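Response regulator receiver domain protein (CheY-like) (Methylobacillus flagellatus KT, PDB 3I42) has no established function but, as a CheY-like receiver domain, probably takes up a phosphoryl group in two-component signalling. Local coordinates at residues 17-22 / 110-115; 24-29 / 114-119; 31-34 / 38-41; 41-46 / 67-72; 53-58 / 97-102. One frame throughout, in Å; residues are numbered along the deposited sequence.

The five contacts come from the two helical layers packed against one parallel five-stranded sheet. Interactions 1 and 2 join the same helix, 109-119, to helix 13-25 and the turn that follows it; they lie side by side, share Pro114 and Ile115, and are buried and wholly apolar across their segments. Interactions 3 and 4, in the other layer, are only partly buried, and both use helix 36-45: the first seats it against strand 28-33 and adds a water bridge, the second packs it on helix 62-71 through aliphatic chains. Interaction 5 lies closest to the chain centre, a phenyl ring against aliphatic chains beside the predicted phosphorylation site, linked to interaction 4 by Arg70 with Leu98 and Asp100.

Interaction 1. Residues 17-22 / 110-115; sequences ETFKEL and ASLEPI
Leu112 reaches across from helix 109-119 and sets its two methyls against Phe19 and Leu22 of helix 13-25. All the contacts between 17-22 and 110-115 are apolar. CD2 of Leu112 comes to 4.0 Å from Phe19 CE2, approaching the ring at a slant, and CD1 of Leu112 lies 4.1 Å from the same CE2, so both branches meet one corner of the aromatic ring. CD1 is also 4.0 Å from Leu22 CB, which puts this methyl between the two side chains of the facing helix. The phenyl arm of Phe19 gets there by swinging anti to its own backbone N (chi1 -158°), which brings the far end of the ring closer to Leu112.

Hydrogen bonding is left to each helix on its own. Glu21 N to Glu17 O (2.8 Å) and Leu22 N to Thr18 O (2.9 Å) carry helix 13-25 through the contact. In the partner helix the chain kinks at Pro114, whose N has no bond to the preceding turn.

Both helices lie on one side of the sheet. Phe19 rests on Ile8 of strand 4-9 and meets the ring of Phe52 on strand 50-54, while Leu112 also touches Leu103 of strand 101-104 and Leu26 in the turn after helix 13-25.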
# COMPACT_ATOMS: atom_id res chain seq x y z
N GLU A 17 -5.74 -19.80 -16.53
CA GLU A 17 -4.72 -20.47 -17.32
C GLU A 17 -3.76 -19.49 -18.02
O GLU A 17 -2.56 -19.72 -18.06
CB GLU A 17 -5.41 -21.39 -18.34
CG GLU A 17 -6.30 -22.49 -17.69
CD GLU A 17 -7.16 -23.27 -18.73
OE1 GLU A 17 -7.43 -22.70 -19.82
OE2 GLU A 17 -7.57 -24.44 -18.46
N THR A 18 -4.30 -18.40 -18.58
CA THR A 18 -3.49 -17.36 -19.22
C THR A 18 -2.55 -16.78 -18.19
O THR A 18 -1.33 -16.77 -18.37
CB THR A 18 -4.40 -16.25 -19.81
OG1 THR A 18 -5.20 -16.82 -20.85
CG2 THR A 18 -3.60 -15.09 -20.40
N PHE A 19 -3.12 -16.33 -17.08
CA PHE A 19 -2.34 -15.80 -15.97
C PHE A 19 -1.22 -16.77 -15.61
O PHE A 19 -0.09 -16.39 -15.47
CB PHE A 19 -3.26 -15.61 -14.76
CG PHE A 19 -2.76 -14.63 -13.76
CD1 PHE A 19 -3.66 -13.85 -13.03
CD2 PHE A 19 -1.40 -14.45 -13.54
CE1 PHE A 19 -3.19 -12.95 -12.10
CE2 PHE A 19 -0.94 -13.54 -12.60
CZ PHE A 19 -1.82 -12.78 -11.89
N LYS A 20 -1.58 -18.04 -15.43
CA LYS A 20 -0.62 -19.08 -15.10
C LYS A 20 0.50 -19.24 -16.18
O LYS A 20 1.67 -19.49 -15.84
CB LYS A 20 -1.40 -20.36 -14.90
CG LYS A 20 -0.61 -21.62 -14.65
CD LYS A 20 -1.58 -22.76 -14.85
CE LYS A 20 -1.18 -24.04 -14.14
NZ LYS A 20 0.00 -24.68 -14.77
N GLU A 21 0.13 -19.10 -17.45
CA GLU A 21 1.10 -19.12 -18.58
C GLU A 21 2.09 -17.98 -18.47
O GLU A 21 3.30 -18.16 -18.61
CB GLU A 21 0.36 -18.94 -19.90
CG GLU A 21 -0.37 -20.15 -20.44
CD GLU A 21 -0.76 -19.94 -21.93
OE1 GLU A 21 -1.97 -19.74 -22.23
OE2 GLU A 21 0.18 -19.96 -22.78
N LEU A 22 1.59 -16.79 -18.21
CA LEU A 22 2.45 -15.64 -18.08
C LEU A 22 3.45 -15.81 -16.96
O LEU A 22 4.64 -15.52 -17.16
CB LEU A 22 1.63 -14.37 -17.86
CG LEU A 22 0.61 -13.88 -18.89
CD1 LEU A 22 -0.06 -12.60 -18.39
CD2 LEU A 22 1.22 -13.69 -20.30
N ALA A 110 4.60 -7.30 -18.64
CA ALA A 110 5.31 -6.07 -18.28
C ALA A 110 4.93 -5.58 -16.90
O ALA A 110 5.74 -4.99 -16.18
CB ALA A 110 5.03 -4.97 -19.30
N SER A 111 3.67 -5.77 -16.56
CA SER A 111 3.17 -5.30 -15.27
C SER A 111 3.56 -6.32 -14.19
O SER A 111 3.88 -5.93 -13.05
CB SER A 111 1.67 -5.03 -15.35
OG SER A 111 0.96 -6.19 -15.77
N LEU A 112 3.60 -7.60 -14.56
CA LEU A 112 4.03 -8.68 -13.67
C LEU A 112 5.50 -8.68 -13.33
O LEU A 112 5.88 -8.92 -12.19
CB LEU A 112 3.68 -10.07 -14.24
CG LEU A 112 2.28 -10.60 -14.03
CD1 LEU A 112 2.15 -11.92 -14.80
CD2 LEU A 112 2.01 -10.80 -12.54
N GLU A 113 6.34 -8.42 -14.33
CA GLU A 113 7.77 -8.54 -14.14
C GLU A 113 8.35 -7.77 -12.90
O GLU A 113 9.08 -8.37 -12.11
CB GLU A 113 8.53 -8.27 -15.45
CG GLU A 113 10.03 -8.50 -15.38
CD GLU A 113 10.78 -7.26 -14.95
OE1 GLU A 113 10.29 -6.15 -15.26
OE2 GLU A 113 11.84 -7.40 -14.31
N PRO A 114 8.02 -6.47 -12.69
CA PRO A 114 8.58 -5.81 -11.49
C PRO A 114 8.14 -6.42 -10.15
O PRO A 114 8.91 -6.43 -9.19
CB PRO A 114 8.07 -4.36 -11.59
CG PRO A 114 6.99 -4.37 -12.60
CD PRO A 114 7.18 -5.55 -13.49
N ILE A 115 6.92 -6.95 -10.09
CA ILE A 115 6.42 -7.65 -8.90
C ILE A 115 7.27 -8.88 -8.62
O ILE A 115 7.70 -9.12 -7.49
CB ILE A 115 4.94 -8.09 -9.05
CG1 ILE A 115 4.03 -6.86 -9.20
CG2 ILE A 115 4.52 -8.94 -7.86
CD1 ILE A 115 2.57 -7.20 -9.44

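Interaction 2. Residues 24-29 / 114-119; sequences EMLGFQ and PILQSI
Leu116 meets Phe28 and Leu26 together, and these three side chains make nearly the whole contact between 24-29 and 114-119. Its CG sits over one face of the Phe28 ring, 3.7 Å from the centroid and 30° off the ring normal, a CH-pi contact. The packing is close: CG of Leu116 is 3.3 Å from Phe28 CE1, and the CB of the leucine follows over the same side of the ring. Phe28 also touches Ala6 of the sheet. One branch of Leu116, CD2, hangs toward the rim of that face and carries on to Leu26, lying 3.6 Å from Leu26 CD1 and 3.7 Å from Leu26 CB; the two leucines cross at about a right angle. Replacing Phe28 by an alanine would remove the face on which Leu116 lies, and the leucine would probably be left with only Leu26 beside it in this contact and a gap where the ring had been.

Between the two apolar residues Gly27 ends helix 13-25 in a Schellman motif. Its positive phi (98°) turns the chain so that Leu26 and Phe28 both point at helix 109-119. In that helix Pro114 O is gripped twice by Ser118, whose OG (3.0 Å) and backbone N approach from opposite faces of the carbonyl plane. This packing of a turn from helix to strand against the C-terminal helix belongs to the alternating beta-alpha fold of receiver domains.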
# COMPACT_ATOMS: atom_id res chain seq x y z
N GLU A 24 4.54 -18.49 -15.61
CA GLU A 24 5.48 -19.53 -16.02
C GLU A 24 6.53 -19.03 -17.03
O GLU A 24 7.71 -19.32 -16.90
CB GLU A 24 4.72 -20.72 -16.58
CG GLU A 24 4.05 -21.51 -15.48
CD GLU A 24 3.24 -22.69 -16.02
OE1 GLU A 24 2.84 -22.64 -17.22
OE2 GLU A 24 3.01 -23.65 -15.25
N MET A 25 6.10 -18.25 -18.01
CA MET A 25 7.05 -17.62 -18.92
C MET A 25 8.06 -16.75 -18.19
O MET A 25 9.15 -16.49 -18.70
CB MET A 25 6.31 -16.77 -19.93
CG MET A 25 5.75 -17.53 -21.13
SD MET A 25 5.10 -16.32 -22.31
CE MET A 25 6.29 -15.05 -22.11
N LEU A 26 7.71 -16.27 -17.00
CA LEU A 26 8.61 -15.38 -16.25
C LEU A 26 9.40 -16.15 -15.21
O LEU A 26 10.15 -15.55 -14.46
CB LEU A 26 7.86 -14.23 -15.61
CG LEU A 26 7.43 -13.05 -16.50
CD1 LEU A 26 6.21 -12.30 -15.91
CD2 LEU A 26 8.59 -12.09 -16.74
N GLY A 27 9.22 -17.47 -15.16
CA GLY A 27 10.02 -18.35 -14.28
C GLY A 27 9.44 -18.78 -12.94
O GLY A 27 10.18 -19.13 -11.99
N PHE A 28 8.11 -18.74 -12.83
CA PHE A 28 7.40 -19.15 -11.63
C PHE A 28 6.78 -20.49 -11.87
O PHE A 28 6.44 -20.80 -13.00
CB PHE A 28 6.29 -18.14 -11.31
CG PHE A 28 6.74 -17.03 -10.46
CD1 PHE A 28 7.93 -16.34 -10.76
CD2 PHE A 28 6.03 -16.68 -9.32
CE1 PHE A 28 8.39 -15.29 -9.93
CE2 PHE A 28 6.46 -15.65 -8.49
CZ PHE A 28 7.63 -14.94 -8.78
N GLN A 29 6.62 -21.28 -10.83
CA GLN A 29 5.63 -22.35 -10.89
C GLN A 29 4.34 -21.79 -10.29
O GLN A 29 4.40 -21.10 -9.27
CB GLN A 29 6.09 -23.59 -10.12
CG GLN A 29 5.32 -24.86 -10.52
CD GLN A 29 4.92 -25.74 -9.33
OE1 GLN A 29 5.78 -26.34 -8.66
NE2 GLN A 29 3.60 -25.83 -9.07
N PRO A 114 8.02 -6.47 -12.69
CA PRO A 114 8.58 -5.81 -11.49
C PRO A 114 8.14 -6.42 -10.15
O PRO A 114 8.91 -6.43 -9.19
CB PRO A 114 8.07 -4.36 -11.59
CG PRO A 114 6.99 -4.37 -12.60
CD PRO A 114 7.18 -5.55 -13.49
N ILE A 115 6.92 -6.95 -10.09
CA ILE A 115 6.42 -7.65 -8.90
C ILE A 115 7.27 -8.88 -8.62
O ILE A 115 7.70 -9.12 -7.49
CB ILE A 115 4.94 -8.09 -9.05
CG1 ILE A 115 4.03 -6.86 -9.20
CG2 ILE A 115 4.52 -8.94 -7.86
CD1 ILE A 115 2.57 -7.20 -9.44
N LEU A 116 7.53 -9.65 -9.66
CA LEU A 116 8.23 -10.91 -9.53
C LEU A 116 9.67 -10.61 -9.17
O LEU A 116 10.32 -11.40 -8.49
CB LEU A 116 8.06 -11.76 -10.81
CG LEU A 116 6.77 -12.61 -10.98
CD1 LEU A 116 5.53 -11.95 -10.43
CD2 LEU A 116 6.47 -13.09 -12.42
N GLN A 117 10.14 -9.43 -9.58
CA GLN A 117 11.51 -9.00 -9.30
C GLN A 117 11.70 -8.60 -7.84
O GLN A 117 12.73 -8.93 -7.25
CB GLN A 117 11.90 -7.83 -10.20
CG GLN A 117 13.37 -7.82 -10.60
CD GLN A 117 13.71 -6.65 -11.51
OE1 GLN A 117 14.89 -6.35 -11.73
NE2 GLN A 117 12.69 -5.98 -12.04
N SER A 118 10.71 -7.91 -7.27
CA SER A 118 10.69 -7.57 -5.83
C SER A 118 10.61 -8.79 -4.92
O SER A 118 11.34 -8.87 -3.94
CB SER A 118 9.53 -6.65 -5.51
OG SER A 118 9.57 -5.52 -6.37
N ILE A 119 9.73 -9.72 -5.26
CA ILE A 119 9.54 -10.97 -4.51
C ILE A 119 10.81 -11.81 -4.45
O ILE A 119 11.04 -12.53 -3.48
CB ILE A 119 8.38 -11.82 -5.10
CG1 ILE A 119 7.07 -11.04 -5.06
CG2 ILE A 119 8.23 -13.14 -4.34
CD1 ILE A 119 5.95 -11.64 -5.90

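Interaction 3. Residues 31-34 / 38-41; sequences DYVM and DALH
The flat carboxylate of Asp38, whose CB packs on Val33, hands one oxygen, OD2, to a water that links it to the backbone N of Met34, just past strand 28-33. The other flat group, the Tyr32 ring, has Met34 CG in plane at its edge; it lies on the other side of the strand, beside helix 13-25, where it touches Ala16 and Lys20. Strand 28-33 and helix 36-45 open a beta-alpha-beta crossover that leads on to strand 50-54, and the two halves of this contact are the end of the strand and the first turns of that helix.

Val33 carries the apolar part. Its CB is 3.8 Å from Asp38 CB, and CG1 lies over the same methylene. The second branch, CG2, sits between the backbone N and the carbonyl carbon of its own residue, and from there reaches Ala39: 3.8 Å to Ala39 N and 4.0 Å to Ala39 CB. Both Val33 and Ala39 also touch Val9 of the neighbouring strand 4-9, which closes the inner side. Ser35 OG is hydrogen-bonded to the backbone N of Asp38, a bond within the first turn of the helix.

On the outer side the water accepts from Met34 N at 3.0 Å and donates to Asp38 OD2 at 2.6 Å.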
# COMPACT_ATOMS: atom_id res chain seq x y z
N ASP A 31 -0.01 -22.45 -9.42
CA ASP A 31 -1.32 -23.13 -9.38
C ASP A 31 -2.40 -22.08 -9.37
O ASP A 31 -2.19 -20.93 -8.99
CB ASP A 31 -1.50 -23.96 -8.10
CG ASP A 31 -0.30 -24.82 -7.76
OD1 ASP A 31 0.46 -25.17 -8.68
OD2 ASP A 31 -0.11 -25.14 -6.56
N TYR A 32 -3.59 -22.50 -9.73
CA TYR A 32 -4.72 -21.63 -9.58
C TYR A 32 -5.84 -22.37 -8.87
O TYR A 32 -5.96 -23.60 -8.97
CB TYR A 32 -5.15 -21.06 -10.92
CG TYR A 32 -5.89 -21.99 -11.90
CD1 TYR A 32 -7.27 -22.20 -11.79
CD2 TYR A 32 -5.20 -22.60 -12.97
CE1 TYR A 32 -7.94 -23.03 -12.68
CE2 TYR A 32 -5.86 -23.45 -13.87
CZ TYR A 32 -7.23 -23.65 -13.72
OH TYR A 32 -7.91 -24.46 -14.61
N VAL A 33 -6.66 -21.62 -8.15
CA VAL A 33 -7.88 -22.14 -7.58
C VAL A 33 -8.95 -21.15 -7.95
O VAL A 33 -8.63 -20.01 -8.31
CB VAL A 33 -7.77 -22.28 -6.04
CG1 VAL A 33 -6.86 -23.42 -5.70
CG2 VAL A 33 -7.26 -21.00 -5.43
N MET A 34 -10.20 -21.55 -7.86
CA MET A 34 -11.29 -20.71 -8.40
C MET A 34 -12.24 -20.13 -7.34
O MET A 34 -13.28 -19.55 -7.68
CB MET A 34 -12.03 -21.47 -9.52
CG MET A 34 -11.20 -21.64 -10.83
SD MET A 34 -11.99 -22.72 -12.13
CE MET A 34 -11.60 -24.34 -11.47
N ASP A 38 -11.23 -22.60 -1.71
CA ASP A 38 -10.16 -23.44 -2.26
C ASP A 38 -8.79 -22.84 -1.97
O ASP A 38 -7.84 -23.59 -1.67
CB ASP A 38 -10.39 -23.69 -3.74
CG ASP A 38 -11.42 -24.79 -3.99
OD1 ASP A 38 -11.99 -25.32 -3.00
OD2 ASP A 38 -11.66 -25.13 -5.16
N ALA A 39 -8.72 -21.51 -2.01
CA ALA A 39 -7.49 -20.79 -1.64
C ALA A 39 -7.04 -21.08 -0.20
O ALA A 39 -5.86 -21.39 0.04
CB ALA A 39 -7.65 -19.28 -1.84
N LEU A 40 -7.97 -20.94 0.74
CA LEU A 40 -7.73 -21.37 2.14
C LEU A 40 -7.26 -22.80 2.23
O LEU A 40 -6.25 -23.05 2.86
CB LEU A 40 -8.98 -21.18 2.99
CG LEU A 40 -9.16 -19.70 3.34
CD1 LEU A 40 -10.62 -19.38 3.66
CD2 LEU A 40 -8.25 -19.29 4.48
N HIS A 41 -7.94 -23.75 1.58
CA HIS A 41 -7.44 -25.14 1.57
C HIS A 41 -6.07 -25.27 0.95
O HIS A 41 -5.24 -26.02 1.47
CB HIS A 41 -8.42 -26.09 0.89
CG HIS A 41 -9.71 -26.26 1.64
ND1 HIS A 41 -10.94 -25.97 1.09
CD2 HIS A 41 -9.95 -26.67 2.91
CE1 HIS A 41 -11.89 -26.20 1.99
NE2 HIS A 41 -11.32 -26.63 3.10
O HOH W 1 -10.55 -24.46 -7.42

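Interaction 4. Residues 41-46 / 67-72; sequences HAMSTR and KQLRAL
Met43 is the first residue of 41-46 to reach across, and it meets both Leu69 and Leu72 of the facing segment. Its CB lies 3.8 Å from Leu72 CD1, while CG is 4.1 Å from Leu69 CD2; the methionine and Leu69 cross at about a right angle. With CG beside the backbone N (chi1 -73°) the chain starts out toward helix 62-71, then bends at chi2 and chi3; CB and CG, not the thioether end, do the touching. The Met43 side chain also packs on Met74 and Ser78 of the loops.

Next along, Ser44 joins through its backbone: its N is 4.4 Å from Leu72 CD1, a loose approach at the border of the contact. Its CB points away, and the hydroxyl OG is hydrogen-bonded to Leu40 O one turn back. At Arg46 the chain leaves helical angles, although its N still bonds to Ala42 O (3.0 Å), closing the last turn. The facing helix ends in a tighter turn, Leu72 N bonding to Leu69 O three residues back (3.2 Å).

No hydrogen bond joins the two segments; the contact is aliphatic packing between the C-terminal ends of helices 36-45 and 62-71. Leu40 adds to it one turn earlier, touching Leu69 and Leu72. Beneath lies the sheet: Met43 and Leu69 both rest on Val51 of strand 50-54, and Leu69 extends to Phe80 on strand 79-84.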
# COMPACT_ATOMS: atom_id res chain seq x y z
N HIS A 41 -7.94 -23.75 1.58
CA HIS A 41 -7.44 -25.14 1.57
C HIS A 41 -6.07 -25.27 0.95
O HIS A 41 -5.24 -26.02 1.47
CB HIS A 41 -8.42 -26.09 0.89
CG HIS A 41 -9.71 -26.26 1.64
ND1 HIS A 41 -10.94 -25.97 1.09
CD2 HIS A 41 -9.95 -26.67 2.91
CE1 HIS A 41 -11.89 -26.20 1.99
NE2 HIS A 41 -11.32 -26.63 3.10
N ALA A 42 -5.81 -24.54 -0.15
CA ALA A 42 -4.50 -24.57 -0.82
C ALA A 42 -3.39 -24.00 0.05
O ALA A 42 -2.28 -24.54 0.11
CB ALA A 42 -4.54 -23.86 -2.18
N MET A 43 -3.67 -22.91 0.73
CA MET A 43 -2.64 -22.25 1.54
C MET A 43 -2.38 -22.98 2.85
O MET A 43 -1.33 -22.79 3.48
CB MET A 43 -3.03 -20.81 1.79
CG MET A 43 -2.87 -19.98 0.55
SD MET A 43 -1.72 -18.67 0.78
CE MET A 43 -0.37 -19.38 1.72
N SER A 44 -3.36 -23.80 3.27
CA SER A 44 -3.18 -24.74 4.36
C SER A 44 -2.03 -25.66 4.01
O SER A 44 -0.99 -25.66 4.68
CB SER A 44 -4.43 -25.63 4.55
OG SER A 44 -5.57 -24.91 4.99
N THR A 45 -2.21 -26.41 2.94
CA THR A 45 -1.35 -27.54 2.63
C THR A 45 -0.00 -27.14 2.01
O THR A 45 1.03 -27.76 2.31
CB THR A 45 -2.10 -28.56 1.74
OG1 THR A 45 -2.29 -28.01 0.43
CG2 THR A 45 -3.47 -28.92 2.35
N ARG A 46 -0.00 -26.13 1.14
CA ARG A 46 1.22 -25.72 0.43
C ARG A 46 1.60 -24.28 0.76
O ARG A 46 0.73 -23.45 1.04
CB ARG A 46 1.06 -25.86 -1.08
CG ARG A 46 0.16 -27.00 -1.58
CD ARG A 46 0.76 -27.67 -2.85
NE ARG A 46 1.47 -26.72 -3.72
CZ ARG A 46 2.21 -27.05 -4.79
NH1 ARG A 46 2.80 -26.09 -5.50
NH2 ARG A 46 2.37 -28.33 -5.15
N LYS A 67 -7.30 -11.06 4.34
CA LYS A 67 -7.29 -11.04 5.81
C LYS A 67 -7.29 -12.43 6.39
O LYS A 67 -6.59 -12.66 7.36
CB LYS A 67 -8.50 -10.31 6.36
CG LYS A 67 -8.52 -8.86 6.10
CD LYS A 67 -9.82 -8.27 6.65
CE LYS A 67 -9.85 -6.77 6.42
NZ LYS A 67 -11.26 -6.32 6.16
N GLN A 68 -8.05 -13.37 5.80
CA GLN A 68 -8.02 -14.78 6.25
C GLN A 68 -6.70 -15.46 5.98
O GLN A 68 -6.16 -16.15 6.86
CB GLN A 68 -9.12 -15.66 5.61
CG GLN A 68 -10.54 -15.08 5.42
CD GLN A 68 -11.09 -14.36 6.64
OE1 GLN A 68 -11.16 -14.94 7.72
NE2 GLN A 68 -11.52 -13.09 6.46
N LEU A 69 -6.19 -15.32 4.76
CA LEU A 69 -4.94 -15.99 4.35
C LEU A 69 -3.73 -15.52 5.16
O LEU A 69 -2.89 -16.34 5.55
CB LEU A 69 -4.67 -15.78 2.85
CG LEU A 69 -5.72 -16.26 1.85
CD1 LEU A 69 -5.31 -15.89 0.40
CD2 LEU A 69 -5.95 -17.76 1.96
N ARG A 70 -3.66 -14.22 5.44
CA ARG A 70 -2.62 -13.68 6.30
C ARG A 70 -2.63 -14.28 7.71
O ARG A 70 -1.58 -14.35 8.36
CB ARG A 70 -2.76 -12.17 6.43
CG ARG A 70 -2.21 -11.39 5.24
CD ARG A 70 -2.03 -9.91 5.61
NE ARG A 70 -1.54 -9.15 4.47
CZ ARG A 70 -0.28 -9.18 4.03
NH1 ARG A 70 0.64 -9.95 4.63
NH2 ARG A 70 0.05 -8.45 2.97
N ALA A 71 -3.81 -14.68 8.18
CA ALA A 71 -3.97 -15.20 9.54
C ALA A 71 -3.71 -16.70 9.62
O ALA A 71 -3.63 -17.24 10.70
CB ALA A 71 -5.36 -14.84 10.11
N LEU A 72 -3.59 -17.38 8.48
CA LEU A 72 -3.20 -18.78 8.50
C LEU A 72 -1.79 -18.96 9.04
O LEU A 72 -0.96 -18.04 8.93
CB LEU A 72 -3.29 -19.39 7.11
CG LEU A 72 -4.68 -19.78 6.64
CD1 LEU A 72 -4.63 -20.07 5.14
CD2 LEU A 72 -5.16 -20.99 7.40

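Interaction 5. Residues 53-58 / 97-102; sequences IDLNLP and ELFDFY
Phe99 brings the far end of its ring against Ile53 and Leu55. CE1 meets Ile53 CD1 at 4.0 Å, the isoleucine crossing the phenylalanine at about a right angle. Further out on the ring, CZ is 3.7 Å from Leu55 CD2, and CE2 of Phe99 lies 3.9 Å from the same methyl; these two side chains run past each other in opposite senses. Putting an alanine in place of Phe99 would take away the ring that both methyls lean on, and would probably open a gap between strand 50-54 and the end of helix 93-98.

Around this first shell, Ala82 of strand 79-84 touches both Phe99 and Leu55, and Leu69 of helix 62-71 packs on Ile53. Asp54, the predicted phosphorylation site and unmodified here, directs its CB away from the contact. Its OD1 accepts from Asn56 N at 2.9 Å (N-H...O 160°) through the anti lone pair, an Asx turn at the start of the loop after strand 50-54, while OD2 makes a salt bridge with Lys105.

Across the two segments the chemistry is entirely apolar, with no hydrogen bond. Ile53 and Leu55 give hydrocarbon to Phe99, while Asp54 between them, the predicted phosphoryl acceptor, points away from the ring.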
# COMPACT_ATOMS: atom_id res chain seq x y z
N ILE A 53 -4.70 -12.36 -5.99
CA ILE A 53 -6.12 -12.46 -5.64
C ILE A 53 -6.96 -11.49 -6.45
O ILE A 53 -6.79 -10.28 -6.33
CB ILE A 53 -6.35 -12.21 -4.12
CG1 ILE A 53 -5.67 -13.27 -3.27
CG2 ILE A 53 -7.85 -12.22 -3.78
CD1 ILE A 53 -5.33 -12.80 -1.87
N ASP A 54 -7.86 -12.02 -7.28
CA ASP A 54 -8.89 -11.23 -7.90
C ASP A 54 -9.76 -10.61 -6.82
O ASP A 54 -10.11 -11.27 -5.83
CB ASP A 54 -9.73 -12.10 -8.83
CG ASP A 54 -10.52 -11.27 -9.86
OD1 ASP A 54 -11.33 -10.39 -9.46
OD2 ASP A 54 -10.32 -11.51 -11.07
N LEU A 55 -10.11 -9.34 -6.98
CA LEU A 55 -10.84 -8.68 -5.91
C LEU A 55 -12.32 -9.04 -5.93
O LEU A 55 -13.05 -8.76 -4.96
CB LEU A 55 -10.62 -7.17 -5.93
CG LEU A 55 -9.22 -6.67 -5.59
CD1 LEU A 55 -9.22 -5.14 -5.49
CD2 LEU A 55 -8.66 -7.25 -4.30
N ASN A 56 -12.76 -9.70 -7.01
CA ASN A 56 -14.13 -10.12 -7.23
C ASN A 56 -14.19 -11.62 -7.28
O ASN A 56 -13.84 -12.21 -8.27
CB ASN A 56 -14.62 -9.64 -8.60
CG ASN A 56 -14.97 -8.16 -8.64
OD1 ASN A 56 -15.55 -7.62 -7.69
ND2 ASN A 56 -14.65 -7.51 -9.77
N LEU A 57 -14.66 -12.27 -6.23
CA LEU A 57 -14.64 -13.72 -6.21
C LEU A 57 -16.06 -14.26 -6.03
O LEU A 57 -16.95 -13.52 -5.62
CB LEU A 57 -13.69 -14.21 -5.13
CG LEU A 57 -12.21 -14.09 -5.46
CD1 LEU A 57 -11.39 -14.33 -4.20
CD2 LEU A 57 -11.83 -15.10 -6.57
N PRO A 58 -16.30 -15.55 -6.38
CA PRO A 58 -17.69 -15.96 -6.26
C PRO A 58 -18.17 -15.94 -4.78
O PRO A 58 -19.27 -15.42 -4.51
CB PRO A 58 -17.69 -17.40 -6.82
CG PRO A 58 -16.30 -17.63 -7.41
CD PRO A 58 -15.40 -16.65 -6.79
N GLU A 97 -3.39 -1.31 2.77
CA GLU A 97 -2.64 -1.82 3.92
C GLU A 97 -2.35 -3.31 3.84
O GLU A 97 -1.27 -3.75 4.23
CB GLU A 97 -3.35 -1.47 5.22
CG GLU A 97 -3.42 0.04 5.44
CD GLU A 97 -4.25 0.44 6.63
OE1 GLU A 97 -5.16 -0.33 6.97
OE2 GLU A 97 -4.01 1.52 7.21
N LEU A 98 -3.31 -4.09 3.33
CA LEU A 98 -3.24 -5.56 3.41
C LEU A 98 -2.65 -6.28 2.20
O LEU A 98 -2.32 -7.47 2.28
CB LEU A 98 -4.64 -6.12 3.68
CG LEU A 98 -5.22 -5.91 5.08
CD1 LEU A 98 -6.72 -5.83 4.97
CD2 LEU A 98 -4.79 -7.05 5.99
N PHE A 99 -2.55 -5.59 1.06
CA PHE A 99 -1.84 -6.19 -0.08
C PHE A 99 -0.46 -5.57 -0.21
O PHE A 99 -0.24 -4.44 0.21
CB PHE A 99 -2.59 -5.98 -1.37
CG PHE A 99 -3.82 -6.78 -1.49
CD1 PHE A 99 -3.77 -8.09 -1.97
CD2 PHE A 99 -5.05 -6.21 -1.17
CE1 PHE A 99 -4.94 -8.84 -2.09
CE2 PHE A 99 -6.23 -6.97 -1.29
CZ PHE A 99 -6.18 -8.28 -1.76
N ASP A 100 0.46 -6.32 -0.77
CA ASP A 100 1.82 -5.84 -0.95
C ASP A 100 2.02 -5.21 -2.33
O ASP A 100 2.84 -4.30 -2.49
CB ASP A 100 2.79 -7.01 -0.73
CG ASP A 100 2.63 -7.66 0.64
OD1 ASP A 100 2.91 -6.99 1.65
OD2 ASP A 100 2.22 -8.84 0.70
N PHE A 101 1.30 -5.72 -3.32
CA PHE A 101 1.40 -5.26 -4.71
C PHE A 101 0.02 -5.22 -5.32
O PHE A 101 -0.90 -5.87 -4.85
CB PHE A 101 2.31 -6.18 -5.57
CG PHE A 101 3.68 -6.44 -4.97
CD1 PHE A 101 4.73 -5.56 -5.19
CD2 PHE A 101 3.90 -7.56 -4.19
CE1 PHE A 101 5.97 -5.80 -4.61
CE2 PHE A 101 5.16 -7.82 -3.63
CZ PHE A 101 6.18 -6.94 -3.83
N TYR A 102 -0.12 -4.45 -6.37
CA TYR A 102 -1.42 -4.20 -6.94
C TYR A 102 -1.26 -4.27 -8.45
O TYR A 102 -0.30 -3.75 -8.98
CB TYR A 102 -1.95 -2.82 -6.45
CG TYR A 102 -1.62 -2.50 -5.00
CD1 TYR A 102 -2.54 -2.75 -3.94
CD2 TYR A 102 -0.38 -1.94 -4.67
CE1 TYR A 102 -2.20 -2.44 -2.57
CE2 TYR A 102 -0.04 -1.66 -3.33
CZ TYR A 102 -0.95 -1.90 -2.30
OH TYR A 102 -0.56 -1.60 -1.01